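Local coordinates for protein MdbA (Actinomyces oris, PDB 4Z7X) that is a thiol-disulfide oxidoreductase with a thioredoxin-type domain that probably forms disulfide bonds in exported proteins, including pilus components, at residues A[41-46]-A[121-126]. Residues are numbered along the deposited sequence; the frame is centred on the assembly and turned at random. Where two conformers were deposited one is given.
With 3CX ((2S)-3-(cyclohexylamino)-2-hydroxypropane-1-sulfonic acid), chain C.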
loop_
_atom_site.group_PDB
_atom_site.type_symbol
_atom_site.label_atom_id
_atom_site.label_comp_id
_atom_site.label_asym_id
_atom_site.label_seq_id
_atom_site.Cartn_x
_atom_site.Cartn_y
_atom_site.Cartn_z
ATOM N N TRP A 41 1.303 6.616 -1.406
ATOM C CA TRP A 41 1.092 6.725 -2.836
ATOM C C TRP A 41 -0.359 6.493 -3.145
ATOM O O TRP A 41 -1.067 5.873 -2.351
ATOM C CB TRP A 41 2.002 5.826 -3.643
ATOM C CG TRP A 41 1.729 4.390 -3.659
ATOM C CD1 TRP A 41 1.130 3.719 -4.672
ATOM C CD2 TRP A 41 2.131 3.382 -2.695
ATOM N NE1 TRP A 41 1.131 2.378 -4.413
ATOM C CE2 TRP A 41 1.725 2.146 -3.203
ATOM C CE3 TRP A 41 2.738 3.416 -1.438
ATOM C CZ2 TRP A 41 1.959 0.951 -2.528
ATOM C CZ3 TRP A 41 2.961 2.231 -0.756
ATOM C CH2 TRP A 41 2.582 1.018 -1.306
ATOM N N THR A 42 -0.806 6.974 -4.304
ATOM C CA THR A 42 -2.232 7.041 -4.560
ATOM C C THR A 42 -2.633 6.581 -5.942
ATOM O O THR A 42 -1.820 6.607 -6.861
ATOM C CB THR A 42 -2.825 8.459 -4.340
ATOM O OG1 THR A 42 -2.366 9.342 -5.363
ATOM C CG2 THR A 42 -2.415 9.025 -2.985
ATOM N N TYR A 43 -3.916 6.200 -6.028
ATOM C CA TYR A 43 -4.575 5.792 -7.256
ATOM C C TYR A 43 -5.897 6.544 -7.379
ATOM O O TYR A 43 -6.688 6.544 -6.455
ATOM C CB TYR A 43 -4.869 4.267 -7.251
ATOM C CG TYR A 43 -3.623 3.407 -7.085
ATOM C CD1 TYR A 43 -2.947 2.897 -8.184
ATOM C CD2 TYR A 43 -3.135 3.110 -5.831
ATOM C CE1 TYR A 43 -1.821 2.119 -8.057
ATOM C CE2 TYR A 43 -2.023 2.313 -5.666
ATOM C CZ TYR A 43 -1.345 1.825 -6.789
ATOM O OH TYR A 43 -0.211 1.047 -6.582
ATOM N N GLY A 44 -6.108 7.173 -8.536
ATOM C CA GLY A 44 -7.375 7.823 -8.853
ATOM C C GLY A 44 -7.607 9.278 -8.429
ATOM O O GLY A 44 -8.701 9.811 -8.615
ATOM N N GLU A 45 -6.563 9.953 -7.969
ATOM C CA GLU A 45 -6.699 11.324 -7.474
ATOM C C GLU A 45 -6.837 12.408 -8.520
ATOM O O GLU A 45 -7.196 13.549 -8.179
ATOM C CB GLU A 45 -5.532 11.676 -6.535
ATOM C CG GLU A 45 -4.206 12.054 -7.162
ATOM C CD GLU A 45 -3.434 10.898 -7.793
ATOM O OE1 GLU A 45 -3.841 9.703 -7.647
ATOM O OE2 GLU A 45 -2.365 11.190 -8.363
ATOM N N GLY A 46 -6.565 12.086 -9.780
ATOM C CA GLY A 46 -6.360 13.149 -10.786
ATOM C C GLY A 46 -7.439 13.275 -11.850
ATOM O O GLY A 46 -7.185 13.797 -12.953
ATOM N N ALA A 121 2.649 0.392 -13.469
ATOM C CA ALA A 121 1.428 -0.285 -13.916
ATOM C C ALA A 121 1.115 -1.550 -13.136
ATOM O O ALA A 121 -0.026 -1.984 -13.092
ATOM C CB ALA A 121 1.477 -0.595 -15.405
ATOM N N GLN A 122 2.139 -2.201 -12.628
ATOM C CA GLN A 122 1.965 -3.429 -11.843
ATOM C C GLN A 122 2.048 -3.207 -10.355
ATOM O O GLN A 122 2.055 -4.161 -9.581
ATOM C CB GLN A 122 2.990 -4.452 -12.261
ATOM C CG GLN A 122 2.763 -5.041 -13.646
ATOM C CD GLN A 122 3.309 -4.230 -14.778
ATOM O OE1 GLN A 122 4.417 -3.721 -14.710
ATOM N NE2 GLN A 122 2.563 -4.189 -15.877
ATOM N N SER A 123 2.087 -1.950 -9.924
ATOM C CA SER A 123 2.307 -1.686 -8.493
ATOM C C SER A 123 1.193 -2.208 -7.578
ATOM O O SER A 123 1.494 -2.809 -6.540
ATOM C CB SER A 123 2.574 -0.215 -8.194
ATOM O OG SER A 123 1.526 0.611 -8.603
ATOM N N LEU A 124 -0.084 -1.966 -7.922
ATOM C CA LEU A 124 -1.155 -2.429 -7.029
ATOM C C LEU A 124 -1.240 -3.964 -6.984
ATOM O O LEU A 124 -1.464 -4.558 -5.921
ATOM C CB LEU A 124 -2.477 -1.737 -7.381
ATOM C CG LEU A 124 -3.595 -1.888 -6.374
ATOM C CD1 LEU A 124 -3.180 -1.427 -4.991
ATOM C CD2 LEU A 124 -4.829 -1.133 -6.849
ATOM N N SER A 125 -1.001 -4.619 -8.111
ATOM C CA SER A 125 -0.983 -6.075 -8.169
ATOM C C SER A 125 0.187 -6.634 -7.380
ATOM O O SER A 125 0.091 -7.669 -6.705
ATOM C CB SER A 125 -0.882 -6.531 -9.610
ATOM O OG SER A 125 -2.068 -6.236 -10.269
ATOM N N PHE A 126 1.313 -5.928 -7.433
ATOM C CA PHE A 126 2.500 -6.378 -6.669
ATOM C C PHE A 126 2.263 -6.232 -5.172
ATOM O O PHE A 126 2.662 -7.073 -4.371
ATOM C CB PHE A 126 3.743 -5.632 -7.119
ATOM C CG PHE A 126 4.993 -6.135 -6.469
ATOM C CD1 PHE A 126 5.477 -7.421 -6.737
ATOM C CD2 PHE A 126 5.703 -5.342 -5.615
ATOM C CE1 PHE A 126 6.630 -7.877 -6.143
ATOM C CE2 PHE A 126 6.885 -5.805 -5.001
ATOM C CZ PHE A 126 7.324 -7.085 -5.247
HETATM O OAA 3CX C . -5.173 9.736 -13.481
HETATM O OAB 3CX C . -5.740 9.466 -11.016
HETATM O OAC 3CX C . -3.456 7.873 -9.520
HETATM O OAD 3CX C . -4.046 10.961 -11.600
HETATM C CAE 3CX C . 1.820 3.990 -8.784
HETATM C CAF 3CX C . 2.315 5.361 -8.405
HETATM C CAG 3CX C . 0.971 3.904 -10.046
HETATM C CAH 3CX C . 1.184 6.385 -8.521
HETATM C CAI 3CX C . -0.141 4.913 -10.208
HETATM C CAJ 3CX C . -1.476 7.530 -10.744
HETATM C CAK 3CX C . -3.434 8.576 -11.870
HETATM N NAL 3CX C . -0.851 7.245 -9.438
HETATM C CAM 3CX C . -2.672 8.446 -10.542
HETATM C CAN 3CX C . -0.143 5.960 -9.131
HETATM S SAO 3CX C . -4.662 9.702 -11.941
#
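An edge strand (41-43) of the thioredoxin-type sheet meets the first turn of helix 123-140 through Tyr43 and Ser123, within the pocket that holds the aminosulfonic acid 3CX. It illustrates how one tyrosine hydroxyl can tie a strand to a helix. Tyr43 OH donates to Ser123 OG at 2.7 Å, the serine oxygen lying at the ring edge, near its plane. The same hydroxyl accepts from Trp41 NE1 at 2.9 Å, in the plane of the indole and with an N-H...O angle of 154°. Ser123 OG, held between its backbone N and carbonyl carbon (chi1 59°), in turn bonds Pro120 O, which fixes the direction of this relay. Leu124 slants across the phenol, its CB 3.8 Å from Tyr43 CZ. A phenylalanine in place of Tyr43 would probably keep this apolar contact but leave the Trp41 N-H without its acceptor and Ser123 OG without this donor. Along the pocket, the cyclohexyl ring of 3CX approaches Ser123 OG, with CAE at 3.4 Å, while the ligand hydroxyl OAC accepts from Gly44 N and donates to Glu45 OE1, and Gly46 N donates to the sulfonate. Strand 91-96 pairs with strand 41-43; Leu116 of helix 103-118 touches Trp41 and Ser123, and Leu85 of helix 68-86 packs on Tyr43 and Leu124.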